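PDB 7D1B: leucine aminopeptidase from Fimbriiglobus ruber, which probably acts as a zinc-dependent glutaminyl cyclase of the M28 peptidase family, converting N-terminal glutamine of peptides to pyroglutamate. Local coordinates for residues Lys45-Asp50 with Trp333-Lys338; Glu86-Lys91 with Glu165-Met170; Ser152-Thr157 with Phe303-Trp308; Gly178-Leu183 with Tyr224-Ala229. All blocks are in the same frame, centred on the assembly; numbering follows the deposited sequence. Where two conformers were deposited one is given.

Contact 1 (Lys45-Asp50 with Trp333-Lys338); sequences KTFPLD and WIQIQK
The carboxamide of Gln335 meets the backbone of Lys45 with both of its polar atoms, pairing with its N-H and C=O as another peptide group might. Its NE2 gives a nearly straight hydrogen bond to Lys45 O, 2.9 Å long with an N-H...O angle of 175°, in the plane of the carbonyl and almost in the plane of the amide itself. The return bond, from Lys45 N to Gln335 OE1 at 3.0 Å, is less regular, because the donor stands above the amide carbonyl plane. Two bonds to one residue hold the amide against flipping or turning about its last torsion. Beside them, the methylene CG of Lys45 lies 3.6 Å from Gln335 OE1.

Phe47 touches the same amide with its ring edge, CE1 coming 3.6 Å from Gln335 NE2, and the two planes are steeply inclined at 72°. This contact fastens the loop ahead of helix 51-63 to the last turn of helix 320-336, so that the beginning of the ordered main body and its C-terminal helix are tied together. The Lys45 chain, bent at its third and fourth torsions, folds back so that NZ donates a 2.7 Å hydrogen bond to Thr46 O, in the plane of that carbonyl, and lies over the centre of one face of the Phe47 ring.

Farther out, Gln335 NE2 also donates to Leu331 O in its own helix, and Asn328 OD1 accepts from Phe47 N, while the Phe47 side chain rests on Leu331.

Contact 2 (Glu86-Lys91 with Glu165-Met170); sequences EGLGAK and ELAHHM
The imidazole of His168 carries a methyl group of Leu88 over the centre of one face: CD1 lies 3.9 Å from the ring centroid and only 11° off the normal, a well-formed CH-pi contact. The carbonyl oxygen of Glu165 lies at the edge of this ring, in its plane, while NE2 is hydrogen-bonded to Tyr57 OH in helix 51-63; the ring of His84 meets it too, the planes at about 75°. The neighbouring ring, His169, has His168 CB offset over one face and the Glu165 carboxylate at its edge. There NE2 donates to Glu165 OE2 at 2.9 Å, with the acceptor in the ring plane but the bond entering from above the carboxylate plane.

Leu88 reaches this surface with CG anti to its carbonyl carbon (chi1 -70°), which also brings CD1 to 3.8 Å from Ala167 CB. Its CB sits 3.5 Å from Ala167 O. The C-terminal ends of helices 72-87 and 153-167 come together here, and helix 72-87 closes in a Schellman motif with Gly89 as its C-prime residue, bonded through Ala90 N to Phe85 O and Gly89 N to Glu86 O. Shortening Leu88 to an alanine removes both methyls, and is likely to open a gap beside Ala167 and leave the His168 face without its methyl cover.

A water joins the two ends, donating to Leu88 O at 2.9 Å and to Ala167 O at 2.7 Å, and so bridges two backbone carbonyls near the helix ends. Arg53 forms a salt bridge with Glu165 OE1, which probably helps fix the carboxylate that receives His169.

Contact 3 (Ser152-Thr157 with Phe303-Trp308); sequences SANDGT and FDYKHW. With ZN (zinc ion), chain B.
Asp155, at the start of helix 153-167 where the backbone opens into a wider pi-type turn, has its CA 7.7 Å from that of Trp308, which ends a type I beta turn running from Tyr305. Between the two segments, the Asn154 amide stands almost upright on the phenol ring of Tyr305, the planes 75° apart, with ND2 3.2 Å above the ring plane over its centre. Asn154 CB lies 3.5 Å from Tyr305 CZ. The opposite face of the ring is covered by the backbone N of His307. The polar ends have their own partners: Asn154 OD1 accepts from Ala236 N, ND2 is bonded to His237 ND1, and Tyr305 OH to Asp313 OD1.

Asp155 turns its carboxylate to the metal, CG lying opposite the backbone N (chi1 -176°), and OD2 binds zinc at 2.0 Å. The same OD2 lies 4.2 Å from Trp308 CD1, oblique to the indole. The other oxygen, OD1, is hydrogen-bonded to His130 NE2, a second-shell contact that probably fixes the plane of the carboxylate. Glu188 and His309 complete the protein ligands. A water 2.1 Å from the zinc fills the remaining position and accepts a bond from Trp308 NE1 at 3.1 Å, in the plane of the indole; Phe303 CE1 lies over one face of that ring.

With two carboxylates, one imidazole and one water on a single zinc, the arrangement matches the mononuclear site known from M28-family glutaminyl cyclases. The water is probably the ligand that gives way to substrate, and Trp308 NE1 helps hold it in place.

Contact 4 (Gly178-Leu183 with Tyr224-Ala229); sequences GVDFVL and YRYTGA. With GOL (glycerol), chain G.
One strong hydrogen bond carries the contact: Tyr226 OH donates to Asp180 OD2 at 2.7 Å, meeting the oxygen on its anti side, 27° out of the carboxylate plane. The carboxylate and the phenol ring are nearly perpendicular, at 81°, and OD2 sits at the ring edge, also 3.2 Å from Tyr226 CE1. Tyr226 gets there with CG anti to its carbonyl carbon (chi1 -78°), which swings the phenol across toward strand 178-184.

Strands 178-184 and 225-232 are not neighbours in the mixed sheet; the parallel strand 123-130 runs between them, so the bond spans it on one face of the sheet. Arg124 of that middle strand forms a salt bridge with Asp180 OD1, and Ser116 OG is bonded to the same oxygen, so both carboxylate oxygens of this buried acid are engaged. A lysine in place of Asp180 would probably leave the Tyr226 hydroxyl without its acceptor and Arg124 without its carboxylate mate.

Ring contacts are looser: Tyr224 CE1 lies 3.9 Å above the Tyr226 ring plane, toward its rim. The O2 hydroxyl of a glycerol, probably from the crystallisation liquor, makes weak hydrogen bonds with Asp180 OD2 and Tyr224 OH.

How the contacts relate
Contact 1 closes the longest loop of the four, and the other three are nested within it; contacts 2 and 3 interleave along the sequence and share helix 153-167, at its end and its beginning. Contact 4 lies within the loop closed by contact 3 and belongs to the central mixed sheet. Contacts 1, 2 and 4 form one cluster, with centres 14 to 16 Å apart: Asp50 meets Glu165, Ile334 packs on Val179, and Met170 and Leu166 on Phe181. The centre of contact 3 is 24 to 25 Å from the other centres, though its nearest atoms come within about 6 Å of contact 4; the zinc site sits at the other end of helix 153-167.

Contact 1 (Lys45-Asp50 with Trp333-Lys338)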
# COMPACT_ATOMS: atom_id res chain seq x y z
N LYS A 45 -9.78 -19.65 3.24
CA LYS A 45 -8.73 -20.23 4.07
C LYS A 45 -7.57 -19.26 4.19
O LYS A 45 -7.42 -18.34 3.38
CB LYS A 45 -8.22 -21.54 3.48
CG LYS A 45 -7.66 -21.41 2.05
CD LYS A 45 -7.27 -22.75 1.46
CE LYS A 45 -6.06 -23.37 2.16
NZ LYS A 45 -4.80 -22.62 1.86
N THR A 46 -6.73 -19.47 5.19
CA THR A 46 -5.42 -18.85 5.23
C THR A 46 -4.47 -19.59 4.30
O THR A 46 -4.77 -20.69 3.81
CB THR A 46 -4.85 -18.84 6.64
OG1 THR A 46 -4.70 -20.19 7.08
CG2 THR A 46 -5.78 -18.06 7.60
N PHE A 47 -3.35 -18.95 3.98
CA PHE A 47 -2.32 -19.50 3.12
C PHE A 47 -0.99 -19.54 3.86
O PHE A 47 -0.82 -18.81 4.85
CB PHE A 47 -2.23 -18.68 1.82
CG PHE A 47 -3.31 -19.03 0.86
CD1 PHE A 47 -4.61 -18.57 1.07
CD2 PHE A 47 -3.05 -19.86 -0.21
CE1 PHE A 47 -5.64 -18.97 0.21
CE2 PHE A 47 -4.07 -20.24 -1.07
CZ PHE A 47 -5.37 -19.81 -0.85
N PRO A 48 -0.03 -20.37 3.42
CA PRO A 48 1.23 -20.56 4.17
C PRO A 48 2.22 -19.43 3.91
O PRO A 48 3.34 -19.64 3.43
CB PRO A 48 1.71 -21.92 3.66
CG PRO A 48 1.21 -21.94 2.23
CD PRO A 48 -0.17 -21.34 2.32
N LEU A 49 1.80 -18.21 4.22
CA LEU A 49 2.66 -17.06 4.05
C LEU A 49 3.89 -17.20 4.93
O LEU A 49 3.80 -17.67 6.07
CB LEU A 49 1.89 -15.78 4.40
CG LEU A 49 0.52 -15.58 3.73
CD1 LEU A 49 0.03 -14.16 4.04
CD2 LEU A 49 0.48 -15.83 2.25
N ASP A 50 5.05 -16.82 4.40
CA ASP A 50 6.30 -17.06 5.08
C ASP A 50 6.75 -15.77 5.75
O ASP A 50 7.13 -14.81 5.06
CB ASP A 50 7.32 -17.55 4.05
CG ASP A 50 8.65 -17.91 4.66
OD1 ASP A 50 9.05 -17.32 5.68
OD2 ASP A 50 9.33 -18.77 4.07
N TRP A 333 -10.41 -11.62 2.51
CA TRP A 333 -11.26 -10.63 1.87
C TRP A 333 -11.46 -10.96 0.39
O TRP A 333 -12.59 -10.94 -0.12
CB TRP A 333 -10.62 -9.25 2.07
CG TRP A 333 -11.26 -8.12 1.30
CD1 TRP A 333 -12.56 -7.70 1.36
CD2 TRP A 333 -10.59 -7.24 0.39
NE1 TRP A 333 -12.75 -6.62 0.53
CE2 TRP A 333 -11.55 -6.31 -0.07
CE3 TRP A 333 -9.27 -7.17 -0.09
CZ2 TRP A 333 -11.22 -5.29 -0.97
CZ3 TRP A 333 -8.95 -6.15 -0.99
CH2 TRP A 333 -9.92 -5.23 -1.43
N ILE A 334 -10.38 -11.29 -0.30
CA ILE A 334 -10.47 -11.67 -1.71
C ILE A 334 -11.37 -12.89 -1.89
O ILE A 334 -12.26 -12.90 -2.75
CB ILE A 334 -9.06 -11.89 -2.29
CG1 ILE A 334 -8.35 -10.55 -2.44
CG2 ILE A 334 -9.12 -12.64 -3.62
CD1 ILE A 334 -6.81 -10.67 -2.49
N GLN A 335 -11.15 -13.93 -1.08
CA GLN A 335 -11.84 -15.19 -1.28
C GLN A 335 -13.32 -15.10 -0.98
O GLN A 335 -14.10 -15.86 -1.56
CB GLN A 335 -11.22 -16.27 -0.40
CG GLN A 335 -9.86 -16.74 -0.84
CD GLN A 335 -9.23 -17.56 0.25
OE1 GLN A 335 -9.50 -18.76 0.39
NE2 GLN A 335 -8.42 -16.91 1.08
N ILE A 336 -13.74 -14.23 -0.05
CA ILE A 336 -15.16 -14.19 0.32
C ILE A 336 -16.02 -13.43 -0.67
O ILE A 336 -17.25 -13.48 -0.56
CB ILE A 336 -15.40 -13.71 1.77
CG1 ILE A 336 -15.05 -12.22 1.90
CG2 ILE A 336 -14.68 -14.59 2.78
CD1 ILE A 336 -15.38 -11.66 3.27
N GLN A 337 -15.43 -12.72 -1.63
CA GLN A 337 -16.24 -12.01 -2.61
C GLN A 337 -17.06 -12.98 -3.43
O GLN A 337 -16.56 -14.01 -3.89
CB GLN A 337 -15.37 -11.18 -3.56
CG GLN A 337 -14.46 -10.17 -2.86
CD GLN A 337 -15.23 -9.25 -1.93
OE1 GLN A 337 -16.13 -8.53 -2.37
NE2 GLN A 337 -14.90 -9.28 -0.64
N LYS A 338 -18.33 -12.64 -3.66
CA LYS A 338 -19.21 -13.44 -4.49
C LYS A 338 -18.90 -13.16 -5.95
O LYS A 338 -18.31 -12.12 -6.31
CB LYS A 338 -20.66 -13.07 -4.20
CG LYS A 338 -21.15 -13.56 -2.86
CD LYS A 338 -22.57 -13.03 -2.60
CE LYS A 338 -22.55 -11.64 -1.97
NZ LYS A 338 -22.36 -10.53 -2.96
OXT LYS A 338 -19.22 -13.97 -6.82

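Contact 2 (Glu86-Lys91 with Glu165-Met170)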
# COMPACT_ATOMS: atom_id res chain seq x y z
N GLU A 86 6.25 -10.84 -12.41
CA GLU A 86 6.11 -11.59 -13.66
C GLU A 86 6.54 -13.04 -13.48
O GLU A 86 5.92 -13.95 -14.04
CB GLU A 86 6.93 -10.93 -14.77
CG GLU A 86 6.32 -9.63 -15.28
CD GLU A 86 7.12 -8.98 -16.39
OE1 GLU A 86 8.32 -9.28 -16.55
OE2 GLU A 86 6.53 -8.15 -17.10
N GLY A 87 7.60 -13.27 -12.69
CA GLY A 87 8.07 -14.62 -12.49
C GLY A 87 7.09 -15.48 -11.73
O GLY A 87 7.22 -16.70 -11.74
N LEU A 88 6.12 -14.86 -11.05
CA LEU A 88 5.12 -15.59 -10.29
C LEU A 88 3.75 -15.59 -10.96
O LEU A 88 2.79 -16.12 -10.39
CB LEU A 88 5.09 -15.08 -8.85
CG LEU A 88 6.36 -15.48 -8.09
CD1 LEU A 88 6.53 -14.66 -6.83
CD2 LEU A 88 6.33 -16.98 -7.75
N GLY A 89 3.65 -15.04 -12.17
CA GLY A 89 2.46 -15.17 -12.99
C GLY A 89 1.66 -13.91 -13.19
O GLY A 89 0.66 -13.96 -13.90
N ALA A 90 2.05 -12.77 -12.60
CA ALA A 90 1.25 -11.56 -12.77
C ALA A 90 1.58 -10.89 -14.10
O ALA A 90 2.71 -10.98 -14.60
CB ALA A 90 1.55 -10.57 -11.66
N LYS A 91 0.60 -10.18 -14.65
CA LYS A 91 0.87 -9.26 -15.75
C LYS A 91 1.21 -7.90 -15.16
O LYS A 91 0.45 -7.37 -14.35
CB LYS A 91 -0.35 -9.13 -16.65
CG LYS A 91 -0.10 -8.19 -17.79
CD LYS A 91 -1.11 -8.42 -18.90
CE LYS A 91 -0.75 -7.63 -20.15
NZ LYS A 91 -0.92 -6.18 -19.94
N GLU A 165 5.56 -11.10 -1.07
CA GLU A 165 5.24 -12.38 -0.42
C GLU A 165 3.95 -12.97 -0.98
O GLU A 165 3.90 -14.16 -1.33
CB GLU A 165 5.16 -12.22 1.10
CG GLU A 165 4.66 -13.49 1.81
CD GLU A 165 5.55 -14.71 1.57
OE1 GLU A 165 6.74 -14.52 1.27
OE2 GLU A 165 5.03 -15.86 1.71
N LEU A 166 2.89 -12.16 -1.06
CA LEU A 166 1.61 -12.66 -1.55
C LEU A 166 1.72 -13.23 -2.95
O LEU A 166 1.02 -14.19 -3.29
CB LEU A 166 0.57 -11.53 -1.54
CG LEU A 166 0.06 -11.08 -0.17
CD1 LEU A 166 -0.82 -9.85 -0.33
CD2 LEU A 166 -0.69 -12.19 0.53
N ALA A 167 2.60 -12.66 -3.77
CA ALA A 167 2.74 -13.13 -5.14
C ALA A 167 3.11 -14.61 -5.22
O ALA A 167 2.81 -15.25 -6.22
CB ALA A 167 3.78 -12.29 -5.87
N HIS A 168 3.80 -15.16 -4.21
CA HIS A 168 4.11 -16.59 -4.23
C HIS A 168 2.85 -17.45 -4.21
O HIS A 168 2.89 -18.61 -4.65
CB HIS A 168 5.00 -16.98 -3.06
CG HIS A 168 6.39 -16.46 -3.17
ND1 HIS A 168 7.35 -17.09 -3.94
CD2 HIS A 168 6.99 -15.37 -2.63
CE1 HIS A 168 8.48 -16.41 -3.86
NE2 HIS A 168 8.29 -15.36 -3.07
N HIS A 169 1.74 -16.91 -3.69
CA HIS A 169 0.54 -17.67 -3.41
C HIS A 169 -0.59 -17.38 -4.38
O HIS A 169 -1.49 -18.20 -4.49
CB HIS A 169 0.05 -17.35 -1.99
CG HIS A 169 1.15 -17.46 -0.98
ND1 HIS A 169 1.47 -18.64 -0.34
CD2 HIS A 169 2.05 -16.54 -0.56
CE1 HIS A 169 2.51 -18.43 0.45
NE2 HIS A 169 2.89 -17.17 0.32
N MET A 170 -0.56 -16.24 -5.09
CA MET A 170 -1.75 -15.75 -5.77
C MET A 170 -2.30 -16.73 -6.80
O MET A 170 -3.53 -16.88 -6.89
CB MET A 170 -1.50 -14.39 -6.43
CG MET A 170 -1.36 -13.24 -5.46
SD MET A 170 -2.78 -13.00 -4.35
CE MET A 170 -3.98 -12.41 -5.53
O HOH W 1 1.45 -16.81 -7.96

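Contact 3 (Ser152-Thr157 with Phe303-Trp308)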
# COMPACT_ATOMS: atom_id res chain seq x y z
N SER A 152 12.58 4.17 5.30
CA SER A 152 11.13 4.09 5.14
C SER A 152 10.61 2.64 5.19
O SER A 152 9.73 2.28 4.42
CB SER A 152 10.72 4.78 3.83
OG SER A 152 9.35 5.10 3.80
N ALA A 153 11.14 1.81 6.09
CA ALA A 153 10.84 0.38 6.02
C ALA A 153 9.35 0.07 6.18
O ALA A 153 8.81 -0.79 5.47
CB ALA A 153 11.61 -0.38 7.09
N ASN A 154 8.67 0.73 7.11
CA ASN A 154 7.26 0.47 7.39
C ASN A 154 6.34 1.40 6.61
O ASN A 154 5.14 1.45 6.89
CB ASN A 154 7.00 0.63 8.89
CG ASN A 154 5.68 0.01 9.34
OD1 ASN A 154 5.23 -1.01 8.81
ND2 ASN A 154 5.07 0.62 10.36
N ASP A 155 6.86 2.14 5.64
CA ASP A 155 6.15 3.26 5.04
C ASP A 155 6.30 3.10 3.53
O ASP A 155 7.31 3.50 2.94
CB ASP A 155 6.76 4.52 5.61
CG ASP A 155 6.06 5.79 5.17
OD1 ASP A 155 5.22 5.77 4.25
OD2 ASP A 155 6.39 6.87 5.76
N GLY A 156 5.31 2.45 2.92
CA GLY A 156 5.39 2.04 1.52
C GLY A 156 6.13 0.73 1.34
O GLY A 156 5.58 -0.23 0.80
N THR A 157 7.37 0.68 1.83
CA THR A 157 8.24 -0.47 1.57
C THR A 157 7.57 -1.75 2.02
O THR A 157 7.57 -2.75 1.29
CB THR A 157 9.58 -0.29 2.28
OG1 THR A 157 10.08 1.03 2.03
CG2 THR A 157 10.57 -1.30 1.75
N PHE A 303 -1.46 4.91 12.49
CA PHE A 303 -0.80 6.19 12.30
C PHE A 303 0.00 6.60 13.53
O PHE A 303 0.69 7.61 13.47
CB PHE A 303 -1.85 7.24 11.91
CG PHE A 303 -1.29 8.50 11.27
CD1 PHE A 303 -0.13 8.50 10.47
CD2 PHE A 303 -1.94 9.70 11.47
CE1 PHE A 303 0.34 9.68 9.89
CE2 PHE A 303 -1.47 10.88 10.89
CZ PHE A 303 -0.34 10.86 10.10
N ASP A 304 -0.07 5.83 14.62
CA ASP A 304 0.78 6.08 15.78
C ASP A 304 2.11 5.35 15.73
O ASP A 304 2.86 5.38 16.71
CB ASP A 304 0.02 5.78 17.07
CG ASP A 304 -1.15 6.71 17.28
OD1 ASP A 304 -1.01 7.92 16.97
OD2 ASP A 304 -2.21 6.24 17.73
N TYR A 305 2.45 4.72 14.61
CA TYR A 305 3.75 4.09 14.45
C TYR A 305 4.85 5.00 14.99
O TYR A 305 4.99 6.15 14.55
CB TYR A 305 3.99 3.83 12.98
CG TYR A 305 5.35 3.27 12.64
CD1 TYR A 305 5.90 2.20 13.35
CD2 TYR A 305 6.09 3.80 11.58
CE1 TYR A 305 7.14 1.67 13.00
CE2 TYR A 305 7.32 3.28 11.22
CZ TYR A 305 7.84 2.21 11.93
OH TYR A 305 9.05 1.64 11.58
N LYS A 306 5.64 4.47 15.92
CA LYS A 306 6.54 5.34 16.67
C LYS A 306 7.75 5.79 15.87
O LYS A 306 8.40 6.76 16.26
CB LYS A 306 6.99 4.69 17.98
CG LYS A 306 7.88 3.50 17.83
CD LYS A 306 8.26 2.93 19.19
CE LYS A 306 7.04 2.36 19.89
NZ LYS A 306 7.42 1.57 21.10
N HIS A 307 8.10 5.12 14.77
CA HIS A 307 9.26 5.49 13.97
C HIS A 307 8.88 6.24 12.70
O HIS A 307 9.71 6.37 11.79
CB HIS A 307 10.14 4.28 13.71
CG HIS A 307 10.59 3.64 14.98
ND1 HIS A 307 11.59 4.17 15.75
CD2 HIS A 307 10.09 2.58 15.66
CE1 HIS A 307 11.73 3.43 16.84
NE2 HIS A 307 10.83 2.47 16.80
N TRP A 308 7.65 6.74 12.64
CA TRP A 308 7.16 7.45 11.47
C TRP A 308 8.06 8.63 11.11
O TRP A 308 8.27 9.54 11.93
CB TRP A 308 5.76 7.95 11.79
CG TRP A 308 5.09 8.70 10.68
CD1 TRP A 308 4.78 8.24 9.43
CD2 TRP A 308 4.63 10.06 10.74
NE1 TRP A 308 4.14 9.23 8.72
CE2 TRP A 308 4.03 10.35 9.50
CE3 TRP A 308 4.64 11.05 11.73
CZ2 TRP A 308 3.47 11.60 9.21
CZ3 TRP A 308 4.09 12.29 11.45
CH2 TRP A 308 3.51 12.55 10.21
ZN ZN B . 5.58 8.52 5.06
O HOH W 2 3.62 8.41 5.81

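Contact 4 (Gly178-Leu183 with Tyr224-Ala229)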
# COMPACT_ATOMS: atom_id res chain seq x y z
N GLY A 178 -11.15 -10.13 -9.93
CA GLY A 178 -9.78 -9.83 -10.27
C GLY A 178 -9.07 -9.22 -9.07
O GLY A 178 -9.71 -8.65 -8.18
N VAL A 179 -7.74 -9.31 -9.05
CA VAL A 179 -6.96 -8.65 -8.00
C VAL A 179 -5.80 -7.92 -8.66
O VAL A 179 -4.97 -8.55 -9.32
CB VAL A 179 -6.45 -9.63 -6.93
CG1 VAL A 179 -5.63 -8.87 -5.87
CG2 VAL A 179 -7.60 -10.35 -6.28
N ASP A 180 -5.74 -6.60 -8.47
CA ASP A 180 -4.63 -5.79 -8.95
C ASP A 180 -3.82 -5.30 -7.76
O ASP A 180 -4.38 -4.66 -6.84
CB ASP A 180 -5.13 -4.60 -9.77
CG ASP A 180 -5.75 -5.05 -11.06
OD1 ASP A 180 -5.29 -6.08 -11.59
OD2 ASP A 180 -6.70 -4.41 -11.54
N PHE A 181 -2.53 -5.62 -7.75
CA PHE A 181 -1.59 -5.02 -6.82
C PHE A 181 -1.14 -3.71 -7.46
O PHE A 181 -0.60 -3.72 -8.58
CB PHE A 181 -0.36 -5.91 -6.66
CG PHE A 181 -0.59 -7.21 -5.90
CD1 PHE A 181 -1.83 -7.58 -5.38
CD2 PHE A 181 0.49 -8.07 -5.71
CE1 PHE A 181 -1.98 -8.79 -4.67
CE2 PHE A 181 0.34 -9.26 -5.00
CZ PHE A 181 -0.88 -9.63 -4.48
N VAL A 182 -1.40 -2.59 -6.80
CA VAL A 182 -1.09 -1.29 -7.38
C VAL A 182 -0.08 -0.59 -6.46
O VAL A 182 -0.34 -0.41 -5.26
CB VAL A 182 -2.35 -0.43 -7.58
CG1 VAL A 182 -1.98 0.92 -8.19
CG2 VAL A 182 -3.38 -1.19 -8.45
N LEU A 183 1.06 -0.21 -7.04
CA LEU A 183 2.10 0.53 -6.33
C LEU A 183 2.11 1.96 -6.85
O LEU A 183 2.37 2.21 -8.04
CB LEU A 183 3.45 -0.15 -6.55
CG LEU A 183 3.50 -1.49 -5.81
CD1 LEU A 183 4.56 -2.37 -6.41
CD2 LEU A 183 3.74 -1.25 -4.34
N TYR A 224 -14.59 -4.14 -16.85
CA TYR A 224 -14.65 -4.46 -15.43
C TYR A 224 -14.90 -3.16 -14.67
O TYR A 224 -14.76 -2.06 -15.21
CB TYR A 224 -13.35 -5.11 -14.93
CG TYR A 224 -12.14 -4.20 -15.07
CD1 TYR A 224 -11.82 -3.27 -14.08
CD2 TYR A 224 -11.33 -4.25 -16.20
CE1 TYR A 224 -10.74 -2.41 -14.23
CE2 TYR A 224 -10.26 -3.41 -16.36
CZ TYR A 224 -9.96 -2.50 -15.37
OH TYR A 224 -8.88 -1.67 -15.53
N ARG A 225 -15.23 -3.30 -13.40
CA ARG A 225 -15.24 -2.18 -12.47
C ARG A 225 -14.47 -2.56 -11.22
O ARG A 225 -14.45 -3.73 -10.83
CB ARG A 225 -16.66 -1.80 -12.05
CG ARG A 225 -17.53 -1.30 -13.19
CD ARG A 225 -17.02 0.05 -13.72
NE ARG A 225 -17.90 0.61 -14.76
CZ ARG A 225 -17.79 0.33 -16.05
NH1 ARG A 225 -16.84 -0.51 -16.47
NH2 ARG A 225 -18.62 0.88 -16.92
N TYR A 226 -13.84 -1.57 -10.59
CA TYR A 226 -13.19 -1.77 -9.29
C TYR A 226 -14.24 -1.66 -8.20
O TYR A 226 -14.90 -0.62 -8.06
CB TYR A 226 -12.10 -0.73 -9.07
CG TYR A 226 -10.82 -1.02 -9.82
CD1 TYR A 226 -10.13 -2.22 -9.61
CD2 TYR A 226 -10.26 -0.08 -10.68
CE1 TYR A 226 -8.96 -2.50 -10.28
CE2 TYR A 226 -9.07 -0.34 -11.34
CZ TYR A 226 -8.41 -1.55 -11.12
OH TYR A 226 -7.24 -1.82 -11.78
N THR A 227 -14.40 -2.71 -7.41
CA THR A 227 -15.43 -2.74 -6.38
C THR A 227 -14.88 -2.48 -4.98
O THR A 227 -15.68 -2.31 -4.04
CB THR A 227 -16.18 -4.07 -6.42
OG1 THR A 227 -15.23 -5.12 -6.31
CG2 THR A 227 -16.96 -4.20 -7.75
N GLY A 228 -13.57 -2.42 -4.81
CA GLY A 228 -13.01 -2.14 -3.50
C GLY A 228 -11.50 -2.09 -3.60
O GLY A 228 -10.89 -2.70 -4.49
N ALA A 229 -10.90 -1.38 -2.63
CA ALA A 229 -9.46 -1.23 -2.55
C ALA A 229 -9.03 -1.21 -1.10
O ALA A 229 -9.68 -0.57 -0.27
CB ALA A 229 -9.00 0.05 -3.23
C1 GOL G . -4.71 -4.21 -15.66
O1 GOL G . -5.11 -2.93 -15.98
C2 GOL G . -5.99 -5.01 -15.31
O2 GOL G . -6.99 -4.20 -14.85
C3 GOL G . -6.37 -5.72 -16.61
O3 GOL G . -7.53 -6.42 -16.35